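Local coordinates for protein MgGH51 (Meripilus giganteus, PDB 6ZPV) that probably hydrolyses terminal alpha-L-arabinofuranosyl residues from arabinose-containing plant polysaccharides, as a fungal member of glycoside hydrolase family 51, at residues A291-G296 and N350-A355; N303-Y308 and W363-T368; G357-R362 and P388-V393. All blocks are in the same frame, centred on the assembly; numbering follows the deposited sequence.

Interaction 1 of 3, residues A291-G296 and N350-A355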
# COMPACT_ATOMS: atom_id res chain seq x y z
N ALA A 291 11.92 6.63 -14.68
CA ALA A 291 12.48 7.85 -15.30
C ALA A 291 13.95 7.71 -15.67
O ALA A 291 14.62 8.73 -15.82
CB ALA A 291 12.22 9.05 -14.43
N GLY A 292 14.43 6.52 -15.91
CA GLY A 292 15.81 6.34 -16.41
C GLY A 292 16.87 6.17 -15.35
O GLY A 292 18.06 6.26 -15.67
N TYR A 293 16.50 5.93 -14.10
CA TYR A 293 17.43 5.68 -12.98
C TYR A 293 17.01 4.47 -12.19
O TYR A 293 15.80 4.26 -11.96
CB TYR A 293 17.52 6.93 -12.07
CG TYR A 293 18.47 6.76 -10.93
CD1 TYR A 293 19.84 6.78 -11.13
CD2 TYR A 293 18.03 6.59 -9.63
CE1 TYR A 293 20.72 6.60 -10.08
CE2 TYR A 293 18.90 6.45 -8.57
CZ TYR A 293 20.26 6.42 -8.78
OH TYR A 293 21.17 6.31 -7.78
N SER A 294 17.99 3.69 -11.76
CA SER A 294 17.76 2.57 -10.84
C SER A 294 18.73 2.61 -9.68
O SER A 294 19.70 3.38 -9.71
CB SER A 294 17.80 1.23 -11.62
OG SER A 294 19.03 1.05 -12.27
N LEU A 295 18.43 1.81 -8.64
CA LEU A 295 19.02 2.08 -7.33
C LEU A 295 20.49 1.66 -7.22
O LEU A 295 21.14 2.14 -6.29
CB LEU A 295 18.16 1.40 -6.25
CG LEU A 295 16.80 2.06 -6.06
CD1 LEU A 295 15.85 1.12 -5.34
CD2 LEU A 295 16.94 3.36 -5.27
N GLY A 296 21.00 0.90 -8.18
CA GLY A 296 22.46 0.66 -8.24
C GLY A 296 23.23 1.84 -8.77
O GLY A 296 24.47 1.74 -8.85
N ASN A 350 11.46 8.41 -8.78
CA ASN A 350 11.35 8.38 -7.31
C ASN A 350 12.69 8.87 -6.76
O ASN A 350 13.76 8.34 -7.11
CB ASN A 350 11.08 6.99 -6.77
CG ASN A 350 10.97 6.99 -5.26
OD1 ASN A 350 10.05 7.63 -4.74
ND2 ASN A 350 11.89 6.33 -4.56
N GLU A 351 12.61 9.88 -5.87
CA GLU A 351 13.82 10.30 -5.12
C GLU A 351 15.00 10.52 -6.07
O GLU A 351 16.13 10.10 -5.79
CB GLU A 351 14.15 9.36 -3.97
CG GLU A 351 13.07 9.34 -2.89
CD GLU A 351 13.51 8.83 -1.55
OE1 GLU A 351 14.49 8.02 -1.50
OE2 GLU A 351 12.87 9.23 -0.53
N ASP A 352 14.77 11.34 -7.11
CA ASP A 352 15.86 11.63 -8.07
C ASP A 352 16.85 12.65 -7.51
O ASP A 352 17.85 12.92 -8.16
CB ASP A 352 15.31 12.02 -9.43
CG ASP A 352 14.66 10.81 -10.08
OD1 ASP A 352 15.41 9.99 -10.70
OD2 ASP A 352 13.43 10.63 -9.95
N PHE A 353 16.60 13.17 -6.27
CA PHE A 353 17.67 13.89 -5.58
C PHE A 353 18.91 13.05 -5.41
O PHE A 353 20.02 13.59 -5.23
CB PHE A 353 17.19 14.49 -4.26
CG PHE A 353 16.60 13.53 -3.28
CD1 PHE A 353 17.42 12.74 -2.49
CD2 PHE A 353 15.22 13.40 -3.15
CE1 PHE A 353 16.90 11.86 -1.55
CE2 PHE A 353 14.68 12.52 -2.20
CZ PHE A 353 15.52 11.74 -1.42
N PHE A 354 18.80 11.71 -5.43
CA PHE A 354 19.99 10.85 -5.36
C PHE A 354 20.74 10.73 -6.69
O PHE A 354 21.86 10.23 -6.73
CB PHE A 354 19.60 9.45 -4.90
CG PHE A 354 19.34 9.30 -3.42
CD1 PHE A 354 20.24 9.76 -2.48
CD2 PHE A 354 18.20 8.66 -2.98
CE1 PHE A 354 19.99 9.57 -1.13
CE2 PHE A 354 17.99 8.46 -1.62
CZ PHE A 354 18.86 8.93 -0.69
N ALA A 355 20.10 11.20 -7.79
CA ALA A 355 20.65 11.13 -9.17
C ALA A 355 20.44 12.47 -9.86
O ALA A 355 19.94 12.54 -10.98
CB ALA A 355 19.99 9.97 -9.90
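Tyr293 and Ala355 meet where two loops follow neighbouring parallel strands, 284-289 and 345-348, at the C-terminal rim of the (β/α)8 barrel. The contact is a CH-pi interaction: Ala355 CB stands over the middle of the Tyr293 ring, 3.4 Å from its centroid and 13° off the ring normal. It leans slightly to one side of the ring, lying 3.4 Å from Tyr293 CD1 but 3.9 Å from Tyr293 CD2. With CG anti to the backbone N (chi1 -178°), the tyrosine reaches out toward the other loop and presents a broad face to the methyl group. Ala355 is delivered there by a short 3-10 turn, in which Ala355 N donates to Asp352 O at 2.9 Å. At the base of the tyrosine side chain, Asp352 OD1 comes within 4.0 Å of Tyr293 CB, but this carboxylate is engaged with other partners: OD1 forms a salt bridge with Arg362 and OD2 a hydrogen bond with Thr382. At the far end of the ring, Tyr293 OH lies 4.1 Å from Phe354 O. Arg362 also bonds Ala291 O and Ala355 O, so one guanidinium group ties together backbone from both loops. The direct contact therefore rests on dispersion and the weak polarity of a methyl C-H over a pi face, while the Asp352 charge is probably offset by Arg362.

Interaction 2 of 3, residues N303-Y308 and W363-T368. With NAG (2-acetamido-2-deoxy-beta-D-glucopyranose), chain D.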
# COMPACT_ATOMS: atom_id res chain seq x y z
N ASN A 303 20.69 9.73 -24.86
CA ASN A 303 20.38 9.13 -26.18
C ASN A 303 19.82 7.72 -26.05
O ASN A 303 19.54 7.13 -27.13
CB ASN A 303 21.60 9.23 -27.10
CG ASN A 303 22.74 8.32 -26.72
OD1 ASN A 303 22.67 7.52 -25.80
ND2 ASN A 303 23.81 8.41 -27.51
N GLN A 304 19.59 7.22 -24.85
CA GLN A 304 18.97 5.90 -24.61
C GLN A 304 17.52 6.01 -24.12
O GLN A 304 16.86 4.99 -23.93
CB GLN A 304 19.82 5.08 -23.57
CG GLN A 304 21.30 4.63 -23.91
CD GLN A 304 22.00 3.90 -22.73
OE1 GLN A 304 22.28 4.46 -21.59
NE2 GLN A 304 22.28 2.58 -22.95
N LEU A 305 17.03 7.22 -23.83
CA LEU A 305 15.76 7.37 -23.13
C LEU A 305 14.53 7.06 -23.98
O LEU A 305 13.48 6.71 -23.40
CB LEU A 305 15.59 8.76 -22.54
CG LEU A 305 16.64 9.19 -21.52
CD1 LEU A 305 16.38 10.61 -21.06
CD2 LEU A 305 16.66 8.23 -20.34
N ALA A 306 14.55 7.25 -25.29
CA ALA A 306 13.31 7.27 -26.09
C ALA A 306 12.43 6.06 -25.84
O ALA A 306 11.21 6.23 -25.67
CB ALA A 306 13.61 7.45 -27.55
N PRO A 307 12.92 4.81 -25.82
CA PRO A 307 12.00 3.68 -25.63
C PRO A 307 11.31 3.68 -24.26
O PRO A 307 10.20 3.16 -24.12
CB PRO A 307 12.89 2.44 -25.82
CG PRO A 307 14.15 2.91 -26.50
CD PRO A 307 14.30 4.37 -26.12
N TYR A 308 12.00 4.20 -23.25
CA TYR A 308 11.47 4.26 -21.88
C TYR A 308 10.46 5.39 -21.75
O TYR A 308 9.48 5.26 -21.00
CB TYR A 308 12.65 4.39 -20.91
CG TYR A 308 13.68 3.29 -21.06
CD1 TYR A 308 13.54 2.07 -20.40
CD2 TYR A 308 14.76 3.46 -21.92
CE1 TYR A 308 14.46 1.07 -20.60
CE2 TYR A 308 15.67 2.43 -22.10
CZ TYR A 308 15.52 1.23 -21.45
OH TYR A 308 16.44 0.26 -21.68
N TRP A 363 14.22 14.47 -16.60
CA TRP A 363 13.00 15.28 -16.44
C TRP A 363 12.68 16.02 -17.73
O TRP A 363 11.52 16.01 -18.19
CB TRP A 363 13.22 16.30 -15.30
CG TRP A 363 12.16 17.37 -15.22
CD1 TRP A 363 12.18 18.59 -15.80
CD2 TRP A 363 10.89 17.26 -14.55
NE1 TRP A 363 11.02 19.25 -15.58
CE2 TRP A 363 10.21 18.46 -14.80
CE3 TRP A 363 10.23 16.27 -13.80
CZ2 TRP A 363 8.94 18.72 -14.31
CZ3 TRP A 363 8.98 16.53 -13.33
CH2 TRP A 363 8.33 17.74 -13.58
N HIS A 364 13.63 16.74 -18.32
CA HIS A 364 13.30 17.51 -19.52
C HIS A 364 12.73 16.61 -20.60
O HIS A 364 11.68 16.94 -21.20
CB HIS A 364 14.54 18.23 -20.04
CG HIS A 364 14.26 18.96 -21.32
ND1 HIS A 364 14.28 18.33 -22.56
CD2 HIS A 364 13.83 20.21 -21.53
CE1 HIS A 364 13.94 19.22 -23.50
NE2 HIS A 364 13.67 20.32 -22.92
N ASP A 365 13.40 15.51 -20.87
CA ASP A 365 12.98 14.71 -22.04
C ASP A 365 11.66 13.95 -21.74
O ASP A 365 10.80 13.90 -22.60
CB ASP A 365 14.10 13.76 -22.48
CG ASP A 365 15.33 14.48 -23.02
OD1 ASP A 365 15.32 15.73 -23.12
OD2 ASP A 365 16.27 13.77 -23.40
N PHE A 366 11.53 13.40 -20.53
CA PHE A 366 10.27 12.76 -20.17
C PHE A 366 9.15 13.74 -20.17
O PHE A 366 8.11 13.45 -20.77
CB PHE A 366 10.36 12.02 -18.81
CG PHE A 366 10.86 10.60 -18.85
CD1 PHE A 366 12.22 10.33 -18.89
CD2 PHE A 366 9.96 9.57 -18.88
CE1 PHE A 366 12.66 9.02 -18.97
CE2 PHE A 366 10.40 8.24 -18.96
CZ PHE A 366 11.75 7.98 -18.99
N VAL A 367 9.26 14.86 -19.46
CA VAL A 367 8.09 15.73 -19.31
C VAL A 367 7.79 16.45 -20.64
O VAL A 367 6.61 16.64 -20.98
CB VAL A 367 8.25 16.72 -18.13
CG1 VAL A 367 7.09 17.69 -18.06
CG2 VAL A 367 8.39 15.93 -16.86
N THR A 368 8.81 16.82 -21.43
CA THR A 368 8.49 17.46 -22.72
C THR A 368 7.58 16.50 -23.54
O THR A 368 6.55 16.90 -24.11
CB THR A 368 9.76 17.84 -23.49
OG1 THR A 368 10.49 18.80 -22.71
CG2 THR A 368 9.45 18.45 -24.83
C1 NAG D . 10.94 -4.25 -24.97
C2 NAG D . 12.28 -3.57 -25.02
C3 NAG D . 12.80 -3.62 -26.50
C4 NAG D . 12.66 -5.02 -27.06
C5 NAG D . 11.33 -5.68 -26.83
C6 NAG D . 11.24 -7.17 -27.26
C7 NAG D . 12.33 -1.67 -23.42
C8 NAG D . 12.05 -0.24 -23.17
N2 NAG D . 12.13 -2.18 -24.65
O3 NAG D . 14.08 -3.09 -26.54
O4 NAG D . 12.88 -4.96 -28.50
O5 NAG D . 11.04 -5.58 -25.43
O6 NAG D . 12.19 -7.87 -26.35
O7 NAG D . 12.61 -2.33 -22.41
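Leu305 and Phe366 make the buried half of this contact, between the start of helix 306-320 and the body of helix 359-373. Leu305 CD2 lies at the ring edge, near its plane, 4.3 Å from Phe366 CE1; Tyr308 O comes in obliquely, 3.7 Å from Phe366 CE2. Tyr308 CB adds a contact of 4.2 Å to Phe366 CZ. Toward solvent lie the partly exposed Asp365 and Tyr308. The Asp365 side chain crosses that of Leu305 at about a right angle, with OD2 3.9 Å from Leu305 CD1 and also near the Glu302 carboxylate, a probably unfavourable pairing of like charges. His364 ND1 donates to Asp365 OD1 at 2.9 Å, with an N-H...O angle of 167°, in the imidazole plane. The Tyr308 ring heads away from Phe366 toward a glycan, where the acetamide methyl C8 of an N-acetylglucosamine sits over one ring face, offset toward the rim and 3.8 Å from Tyr308 CE1. Arg241 bonds the sugar, probably carried by Asn245 within an Asn-Ala-Thr sequon. Helices 306-320 and 359-373 follow the neighbouring strands 284-289 and 345-348, and lie side by side as outer helices of the (β/α)8 barrel do.

Interaction 3 of 3, residues G357-R362 and P388-V393. With MAN (alpha-D-mannopyranose), chain B.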
# COMPACT_ATOMS: atom_id res chain seq x y z
N GLY A 357 22.52 14.66 -10.99
CA GLY A 357 23.36 14.98 -12.15
C GLY A 357 22.70 14.68 -13.45
O GLY A 357 22.91 15.45 -14.41
N SER A 358 21.88 13.66 -13.53
CA SER A 358 21.15 13.29 -14.77
C SER A 358 19.70 13.72 -14.76
O SER A 358 19.09 13.74 -15.84
CB SER A 358 21.26 11.80 -14.99
OG SER A 358 20.57 11.13 -13.95
N TYR A 359 19.12 13.98 -13.60
CA TYR A 359 17.67 14.28 -13.61
C TYR A 359 17.35 15.45 -14.51
O TYR A 359 16.27 15.43 -15.13
CB TYR A 359 17.09 14.49 -12.21
CG TYR A 359 15.58 14.44 -12.15
CD1 TYR A 359 14.88 13.27 -12.42
CD2 TYR A 359 14.82 15.52 -11.71
CE1 TYR A 359 13.52 13.14 -12.25
CE2 TYR A 359 13.45 15.40 -11.50
CZ TYR A 359 12.81 14.20 -11.72
OH TYR A 359 11.46 14.10 -11.40
N PRO A 360 18.16 16.53 -14.64
CA PRO A 360 17.72 17.61 -15.52
C PRO A 360 17.37 17.15 -16.95
O PRO A 360 16.33 17.52 -17.47
CB PRO A 360 18.82 18.61 -15.43
CG PRO A 360 19.38 18.43 -14.02
CD PRO A 360 19.33 16.93 -13.82
N TYR A 361 18.19 16.31 -17.57
CA TYR A 361 17.87 15.85 -18.93
C TYR A 361 16.78 14.79 -18.90
O TYR A 361 16.00 14.68 -19.84
CB TYR A 361 19.10 15.44 -19.76
CG TYR A 361 19.80 14.15 -19.39
CD1 TYR A 361 19.21 12.92 -19.64
CD2 TYR A 361 21.07 14.13 -18.85
CE1 TYR A 361 19.88 11.72 -19.34
CE2 TYR A 361 21.74 12.96 -18.54
CZ TYR A 361 21.16 11.76 -18.82
OH TYR A 361 21.85 10.59 -18.48
N ARG A 362 16.76 13.95 -17.86
CA ARG A 362 15.71 12.93 -17.77
C ARG A 362 14.32 13.59 -17.59
O ARG A 362 13.37 13.28 -18.35
CB ARG A 362 16.01 11.90 -16.68
CG ARG A 362 17.29 11.13 -16.95
CD ARG A 362 17.60 10.04 -15.93
NE ARG A 362 17.88 10.54 -14.58
CZ ARG A 362 17.14 10.42 -13.48
NH1 ARG A 362 15.92 9.90 -13.51
NH2 ARG A 362 17.62 10.81 -12.33
N PRO A 388 18.66 20.68 -8.56
CA PRO A 388 19.02 21.54 -9.67
C PRO A 388 17.81 22.20 -10.28
O PRO A 388 16.67 21.79 -10.11
CB PRO A 388 19.59 20.53 -10.67
CG PRO A 388 18.86 19.24 -10.38
CD PRO A 388 18.69 19.24 -8.87
N VAL A 389 18.08 23.20 -11.09
CA VAL A 389 17.04 23.94 -11.80
C VAL A 389 16.56 23.14 -13.02
O VAL A 389 17.36 22.72 -13.84
CB VAL A 389 17.58 25.27 -12.25
CG1 VAL A 389 16.48 26.02 -12.99
CG2 VAL A 389 18.18 26.05 -11.07
N LEU A 390 15.27 22.83 -13.07
CA LEU A 390 14.67 21.99 -14.09
C LEU A 390 13.95 22.77 -15.19
O LEU A 390 13.40 23.83 -14.91
CB LEU A 390 13.72 20.98 -13.48
CG LEU A 390 14.31 20.09 -12.39
CD1 LEU A 390 13.21 19.21 -11.78
CD2 LEU A 390 15.44 19.23 -12.92
N SER A 391 13.95 22.20 -16.39
CA SER A 391 13.20 22.71 -17.54
C SER A 391 12.47 21.53 -18.15
O SER A 391 13.09 20.51 -18.46
CB SER A 391 14.19 23.28 -18.54
OG SER A 391 13.49 23.69 -19.68
N PRO A 392 11.15 21.59 -18.39
CA PRO A 392 10.28 22.72 -18.04
C PRO A 392 10.18 22.94 -16.53
O PRO A 392 10.49 22.08 -15.71
CB PRO A 392 8.92 22.27 -18.65
CG PRO A 392 8.94 20.81 -18.61
CD PRO A 392 10.36 20.47 -18.91
N VAL A 393 9.74 24.13 -16.16
CA VAL A 393 9.54 24.51 -14.74
C VAL A 393 8.53 23.56 -14.14
O VAL A 393 7.42 23.37 -14.66
CB VAL A 393 9.09 25.97 -14.60
CG1 VAL A 393 8.75 26.28 -13.13
CG2 VAL A 393 10.11 26.93 -15.12
C1 MAN B . 22.88 27.67 -10.51
C2 MAN B . 24.09 28.12 -11.32
C3 MAN B . 23.87 29.50 -12.02
C4 MAN B . 22.59 29.46 -12.80
C5 MAN B . 21.40 29.03 -11.92
C6 MAN B . 20.07 29.00 -12.73
O2 MAN B . 24.39 27.12 -12.33
O3 MAN B . 24.93 29.72 -12.92
O4 MAN B . 22.36 30.74 -13.40
O5 MAN B . 21.71 27.77 -11.32
O6 MAN B . 20.14 27.88 -13.67
O HOH W 1 15.92 20.19 -16.70
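Pro388 and Pro360 open the contact between the first turn of helix 359-373 and the loop that follows strand 378-381. The helix is the connection of a β-α-β crossover in the (β/α)8 barrel, linking strands 345-348 and 378-381, and the loop folds back over its beginning. Pro388, which follows a cis peptide bond, sets its CG 3.8 Å from Pro360 CG, the two rings crossing at about a right angle. Val389 points away from the helix, and its CG2 comes 3.7 Å from O6 of a mannose, part of a glycan that also meets Val393. Leu390 returns to the helix. With CG anti to the carbonyl carbon (chi1 -55°), its branch swings back over the first turn: Leu390 CD1 lies 3.8 Å from Tyr359 CE2, obliquely to the ring, and Leu390 CD2 is equally far from Pro360 CA. Tyr359 is fixed at its far end, where its hydroxyl bonds Val348 O and Thr382 N. At Ser391 the contact becomes polar: a water accepts from Ser391 N at 2.8 Å and donates to Pro360 O at the same distance, bridging the backbones. Pro392, after a second cis peptide bond, offers its O to Trp363 NE1. Arg362 NE reaches back to Ser358, just before the helix, donating to its OG at 2.8 Å, close to the guanidinium plane.

How the interactions relate
Following the chain, residues 291-296 leave strand 284-289, and residues 303-308 run into the first turn of helix 306-320; strand 345-348 then brings 350-355 back to close interaction 1. Residues 357-362 lead into helix 359-373, whose 363-368 turn closes interaction 2, so interactions 1 and 2 cross. Interaction 3 opens only after interaction 1 has closed and ends with 388-393, beyond strand 378-381; it crosses interaction 2. Helix 359-373 is shared by interactions 2 and 3, packing against the start of helix 306-320 and the loop after strand 378-381, while Arg362 joins it to interaction 1. Together they tie the segments following three neighbouring strands, 284-289, 345-348 and 378-381.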